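Local structure of tripartite terminase subunit 3 (Human herpesvirus 5, 3N4P) at residues Val166-Glu178 and Leu267-Ser279. The protein forms the nuclease-bearing large subunit of the terminase motor that packages viral DNA into capsids, the present chain being its C-terminal nuclease domain. Sequence-based numbering, arbitrary orientation.
Sequences VLFYHTPDQNHIE and LCDDIHAIRFRVS
Phe168 and Arg277 face each other as an antiparallel hydrogen-bonded pair, with Phe168 N 3.0 Å from Arg277 O and Arg277 N 2.9 Å from Phe168 O. The first of these is nearly straight at the hydrogen (170°). The next pair, Tyr169 and Phe276, is non-hydrogen-bonded, and beyond it His170 N donates to Arg275 O. The bonding is returned by a side chain: Arg275 NE reaches His170 O at 3.0 Å, with the oxygen in the guanidinium plane and the donor nearly along the C=O axis. Bends at chi2 and chi3 curl the arginine back for this bond and bring NH2 against Thr171 CB.

This pairing adds the short C-terminal strand 276-277, antiparallel to strand 165-172, to the central mixed sheet of the RNase H-like fold of terminase nuclease domains. On its other side strand 165-172 runs parallel to strand 133-138, which leads to Glu139, a residue that with Asp68 binds magnesium.

Aromatic contacts accompany the strand pair. Tyr169 turns a ring edge to the face of Phe276, the planes 81° apart. Its CD1 comes within 3.7 Å of Phe276 CZ. One face of the tyrosine ring receives Arg275 CB in a CH-pi contact, 3.7 Å from the centroid and 15° off the normal, while Tyr169 OH lies over the guanidinium. Tyr182 adds another edge-to-face partner to Tyr169. Apolar packing continues at Leu167, whose CD2 approaches Phe276 CB at 3.8 Å.

A salt bridge joins Glu178 and Arg277: Glu178 OE1 sits over the guanidinium face of Arg277, 3.3 Å from NH1. Because the oxygen is well out of that plane, this salt bridge is electrostatic, without a directed N-H.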
loop_
_atom_site.group_PDB
_atom_site.type_symbol
_atom_site.label_atom_id
_atom_site.label_comp_id
_atom_site.label_asym_id
_atom_site.label_seq_id
_atom_site.Cartn_x
_atom_site.Cartn_y
_atom_site.Cartn_z
ATOM N N VAL B 166 -6.297 -4.043 -29.145
ATOM C CA VAL B 166 -4.948 -3.491 -29.042
ATOM C C VAL B 166 -4.883 -2.265 -29.950
ATOM O O VAL B 166 -5.380 -2.317 -31.084
ATOM C CB VAL B 166 -3.935 -4.511 -29.562
ATOM C CG1 VAL B 166 -2.678 -4.377 -28.848
ATOM C CG2 VAL B 166 -4.448 -5.908 -29.315
ATOM N N LEU B 167 -4.310 -1.176 -29.461
ATOM C CA LEU B 167 -4.145 0.088 -30.204
ATOM C C LEU B 167 -2.709 0.497 -29.999
ATOM O O LEU B 167 -2.157 0.235 -28.960
ATOM C CB LEU B 167 -5.013 1.194 -29.628
ATOM C CG LEU B 167 -6.512 1.197 -29.930
ATOM C CD1 LEU B 167 -7.323 0.278 -29.033
ATOM C CD2 LEU B 167 -7.030 2.592 -29.840
ATOM N N PHE B 168 -2.102 1.117 -30.987
ATOM C CA PHE B 168 -0.719 1.501 -30.901
ATOM C C PHE B 168 -0.667 2.991 -31.162
ATOM O O PHE B 168 -1.552 3.553 -31.806
ATOM C CB PHE B 168 0.159 0.747 -31.885
ATOM C CG PHE B 168 0.571 -0.600 -31.406
ATOM C CD1 PHE B 168 -0.235 -1.701 -31.618
ATOM C CD2 PHE B 168 1.769 -0.779 -30.723
ATOM C CE1 PHE B 168 0.149 -2.982 -31.183
ATOM C CE2 PHE B 168 2.160 -2.064 -30.273
ATOM C CZ PHE B 168 1.344 -3.160 -30.496
ATOM N N TYR B 169 0.326 3.653 -30.594
ATOM C CA TYR B 169 0.427 5.108 -30.768
ATOM C C TYR B 169 0.898 5.203 -32.206
ATOM O O TYR B 169 1.868 4.523 -32.547
ATOM C CB TYR B 169 1.509 5.664 -29.870
ATOM C CG TYR B 169 1.542 7.160 -29.847
ATOM C CD1 TYR B 169 1.008 7.865 -28.754
ATOM C CD2 TYR B 169 2.116 7.892 -30.886
ATOM C CE1 TYR B 169 1.027 9.268 -28.722
ATOM C CE2 TYR B 169 2.133 9.319 -30.855
ATOM C CZ TYR B 169 1.598 9.980 -29.778
ATOM O OH TYR B 169 1.617 11.355 -29.739
ATOM N N HIS B 170 0.218 5.974 -33.050
ATOM C CA HIS B 170 0.633 6.121 -34.474
ATOM C C HIS B 170 1.090 7.526 -34.755
ATOM O O HIS B 170 0.517 8.500 -34.246
ATOM C CB HIS B 170 -0.478 5.753 -35.437
ATOM C CG HIS B 170 -0.601 4.285 -35.657
ATOM N ND1 HIS B 170 -0.373 3.686 -36.881
ATOM C CD2 HIS B 170 -0.923 3.287 -34.804
ATOM C CE1 HIS B 170 -0.555 2.384 -36.771
ATOM N NE2 HIS B 170 -0.890 2.117 -35.521
ATOM N N THR B 171 2.144 7.629 -35.553
ATOM C CA THR B 171 2.632 8.947 -35.955
ATOM C C THR B 171 2.871 8.957 -37.471
ATOM O O THR B 171 3.287 7.960 -38.045
ATOM C CB THR B 171 3.923 9.366 -35.200
ATOM O OG1 THR B 171 5.058 8.749 -35.813
ATOM C CG2 THR B 171 3.885 8.900 -33.806
ATOM N N PRO B 172 2.599 10.094 -38.114
ATOM C CA PRO B 172 2.852 10.225 -39.550
ATOM C C PRO B 172 4.343 10.071 -39.880
ATOM O O PRO B 172 5.194 10.437 -39.078
ATOM C CB PRO B 172 2.380 11.649 -39.850
ATOM C CG PRO B 172 2.467 12.366 -38.535
ATOM C CD PRO B 172 2.088 11.348 -37.520
ATOM N N ASP B 173 4.664 9.509 -41.036
ATOM C CA ASP B 173 6.068 9.435 -41.434
ATOM C C ASP B 173 6.370 10.228 -42.720
ATOM O O ASP B 173 6.201 11.448 -42.750
ATOM C CB ASP B 173 6.562 7.974 -41.508
ATOM C CG ASP B 173 7.922 7.852 -42.216
ATOM O OD1 ASP B 173 8.897 8.494 -41.730
ATOM O OD2 ASP B 173 7.990 7.158 -43.277
ATOM N N GLN B 174 6.797 9.528 -43.769
ATOM C CA GLN B 174 7.325 10.161 -44.986
ATOM C C GLN B 174 6.217 10.595 -45.922
ATOM O O GLN B 174 5.796 11.755 -45.910
ATOM C CB GLN B 174 8.279 9.210 -45.720
ATOM C CG GLN B 174 9.399 9.936 -46.457
ATOM C CD GLN B 174 10.359 10.630 -45.506
ATOM O OE1 GLN B 174 10.959 9.996 -44.627
ATOM N NE2 GLN B 174 10.501 11.942 -45.665
ATOM N N ASN B 175 5.748 9.644 -46.722
ATOM C CA ASN B 175 4.621 9.862 -47.603
ATOM C C ASN B 175 3.343 10.011 -46.785
ATOM O O ASN B 175 2.276 9.557 -47.195
ATOM C CB ASN B 175 4.490 8.703 -48.597
ATOM C CG ASN B 175 5.762 8.459 -49.383
ATOM O OD1 ASN B 175 6.871 8.639 -48.875
ATOM N ND2 ASN B 175 5.607 8.028 -50.628
ATOM N N HIS B 176 3.472 10.635 -45.620
ATOM C CA HIS B 176 2.353 10.917 -44.727
ATOM C C HIS B 176 1.587 9.695 -44.203
ATOM O O HIS B 176 0.482 9.852 -43.690
ATOM C CB HIS B 176 1.388 11.924 -45.378
ATOM C CG HIS B 176 1.790 13.354 -45.191
ATOM N ND1 HIS B 176 2.971 13.868 -45.686
ATOM C CD2 HIS B 176 1.166 14.380 -44.564
ATOM C CE1 HIS B 176 3.057 15.148 -45.370
ATOM N NE2 HIS B 176 1.974 15.483 -44.690
ATOM N N ILE B 177 2.173 8.498 -44.291
ATOM C CA ILE B 177 1.521 7.283 -43.785
ATOM C C ILE B 177 1.792 7.085 -42.283
ATOM O O ILE B 177 2.917 7.286 -41.811
ATOM C CB ILE B 177 1.947 6.022 -44.610
ATOM C CG1 ILE B 177 0.783 5.026 -44.830
ATOM C CG2 ILE B 177 3.230 5.395 -44.070
ATOM C CD1 ILE B 177 0.015 4.583 -43.597
ATOM N N GLU B 178 0.750 6.709 -41.537
ATOM C CA GLU B 178 0.885 6.387 -40.100
ATOM C C GLU B 178 1.708 5.117 -39.939
ATOM O O GLU B 178 1.630 4.200 -40.768
ATOM C CB GLU B 178 -0.476 6.229 -39.417
ATOM C CG GLU B 178 -1.540 7.127 -40.019
ATOM C CD GLU B 178 -2.632 7.515 -39.039
ATOM O OE1 GLU B 178 -3.776 7.043 -39.273
ATOM O OE2 GLU B 178 -2.350 8.292 -38.072
ATOM N N LEU B 267 1.160 9.447 -21.379
ATOM C CA LEU B 267 0.273 9.244 -22.497
ATOM C C LEU B 267 -1.097 8.767 -22.032
ATOM O O LEU B 267 -1.980 8.625 -22.846
ATOM C CB LEU B 267 0.836 8.302 -23.537
ATOM C CG LEU B 267 1.956 8.475 -24.568
ATOM C CD1 LEU B 267 2.411 9.905 -24.899
ATOM C CD2 LEU B 267 3.097 7.603 -24.227
ATOM N N CYS B 268 -1.272 8.503 -20.741
ATOM C CA CYS B 268 -2.632 8.402 -20.150
ATOM C C CYS B 268 -3.655 9.521 -20.513
ATOM O O CYS B 268 -4.827 9.203 -20.743
ATOM C CB CYS B 268 -2.607 8.240 -18.617
ATOM S SG CYS B 268 -2.806 6.539 -17.922
ATOM N N ASP B 269 -3.276 10.804 -20.576
ATOM C CA ASP B 269 -4.315 11.835 -20.812
ATOM C C ASP B 269 -4.973 11.813 -22.203
ATOM O O ASP B 269 -4.415 11.309 -23.144
ATOM C CB ASP B 269 -3.854 13.246 -20.510
ATOM C CG ASP B 269 -5.054 14.200 -20.297
ATOM O OD1 ASP B 269 -5.701 14.078 -19.230
ATOM O OD2 ASP B 269 -5.385 15.029 -21.201
ATOM N N ASP B 270 -6.153 12.426 -22.310
ATOM C CA ASP B 270 -6.981 12.428 -23.547
ATOM C C ASP B 270 -6.425 13.272 -24.691
ATOM O O ASP B 270 -6.793 13.073 -25.857
ATOM C CB ASP B 270 -8.400 12.900 -23.245
ATOM C CG ASP B 270 -8.963 12.295 -21.969
ATOM O OD1 ASP B 270 -8.244 11.523 -21.273
ATOM O OD2 ASP B 270 -10.132 12.629 -21.658
ATOM N N ILE B 271 -5.550 14.204 -24.328
ATOM C CA ILE B 271 -4.677 14.904 -25.262
ATOM C C ILE B 271 -3.969 14.004 -26.301
ATOM O O ILE B 271 -3.616 14.471 -27.390
ATOM C CB ILE B 271 -3.660 15.760 -24.438
ATOM C CG1 ILE B 271 -4.212 17.182 -24.272
ATOM C CG2 ILE B 271 -2.289 15.800 -25.091
ATOM C CD1 ILE B 271 -3.618 17.952 -23.049
ATOM N N HIS B 272 -3.762 12.721 -25.958
ATOM C CA HIS B 272 -3.085 11.789 -26.836
ATOM C C HIS B 272 -4.020 10.715 -27.361
ATOM O O HIS B 272 -3.604 9.928 -28.149
ATOM C CB HIS B 272 -1.885 11.146 -26.111
ATOM C CG HIS B 272 -0.849 12.140 -25.692
ATOM N ND1 HIS B 272 -0.768 12.640 -24.401
ATOM C CD2 HIS B 272 0.108 12.778 -26.410
ATOM C CE1 HIS B 272 0.215 13.522 -24.338
ATOM N NE2 HIS B 272 0.759 13.632 -25.540
ATOM N N ALA B 273 -5.273 10.707 -26.932
ATOM C CA ALA B 273 -6.187 9.625 -27.192
ATOM C C ALA B 273 -6.523 9.318 -28.669
ATOM O O ALA B 273 -6.657 8.145 -29.017
ATOM C CB ALA B 273 -7.424 9.720 -26.341
ATOM N N ILE B 274 -6.586 10.301 -29.554
ATOM C CA ILE B 274 -6.733 10.000 -30.971
ATOM C C ILE B 274 -5.516 9.362 -31.647
ATOM O O ILE B 274 -5.665 8.812 -32.738
ATOM C CB ILE B 274 -7.112 11.218 -31.875
ATOM C CG1 ILE B 274 -6.575 12.540 -31.321
ATOM C CG2 ILE B 274 -8.615 11.207 -32.295
ATOM C CD1 ILE B 274 -5.077 12.742 -31.587
ATOM N N ARG B 275 -4.327 9.445 -31.032
ATOM C CA ARG B 275 -3.095 8.926 -31.673
ATOM C C ARG B 275 -3.070 7.401 -31.697
ATOM O O ARG B 275 -2.410 6.781 -32.524
ATOM C CB ARG B 275 -1.815 9.467 -31.016
ATOM C CG ARG B 275 -1.605 11.001 -31.091
ATOM C CD ARG B 275 -1.534 11.498 -32.543
ATOM N NE ARG B 275 -0.260 11.198 -33.217
ATOM C CZ ARG B 275 0.750 12.063 -33.341
ATOM N NH1 ARG B 275 0.649 13.287 -32.832
ATOM N NH2 ARG B 275 1.863 11.712 -33.978
ATOM N N PHE B 276 -3.826 6.808 -30.792
ATOM C CA PHE B 276 -3.868 5.379 -30.642
ATOM C C PHE B 276 -4.838 4.780 -31.658
ATOM O O PHE B 276 -6.000 5.176 -31.739
ATOM C CB PHE B 276 -4.204 4.985 -29.192
ATOM C CG PHE B 276 -3.114 5.302 -28.215
ATOM C CD1 PHE B 276 -2.148 4.347 -27.896
ATOM C CD2 PHE B 276 -3.066 6.552 -27.589
ATOM C CE1 PHE B 276 -1.121 4.622 -27.011
ATOM C CE2 PHE B 276 -2.075 6.858 -26.723
ATOM C CZ PHE B 276 -1.088 5.913 -26.387
ATOM N N ARG B 277 -4.341 3.857 -32.462
ATOM C CA ARG B 277 -5.144 3.325 -33.504
ATOM C C ARG B 277 -4.855 1.859 -33.731
ATOM O O ARG B 277 -3.740 1.394 -33.497
ATOM C CB ARG B 277 -4.921 4.107 -34.787
ATOM C CG ARG B 277 -5.917 3.730 -35.832
ATOM C CD ARG B 277 -5.841 4.687 -36.999
ATOM N NE ARG B 277 -5.989 6.098 -36.581
ATOM C CZ ARG B 277 -6.552 7.022 -37.360
ATOM N NH1 ARG B 277 -7.020 6.684 -38.577
ATOM N NH2 ARG B 277 -6.653 8.274 -36.941
ATOM N N VAL B 278 -5.855 1.130 -34.201
ATOM C CA VAL B 278 -5.624 -0.285 -34.547
ATOM C C VAL B 278 -4.381 -0.495 -35.446
ATOM O O VAL B 278 -4.258 0.102 -36.498
ATOM C CB VAL B 278 -6.918 -0.972 -35.012
ATOM C CG1 VAL B 278 -6.646 -2.372 -35.628
ATOM C CG2 VAL B 278 -7.853 -1.089 -33.806
ATOM N N SER B 279 -3.414 -1.255 -34.926
ATOM C CA SER B 279 -2.243 -1.759 -35.685
ATOM C C SER B 279 -2.572 -3.133 -36.268
ATOM O O SER B 279 -3.181 -3.235 -37.325
ATOM C CB SER B 279 -1.005 -1.904 -34.755
ATOM O OG SER B 279 -0.239 -3.112 -35.034
#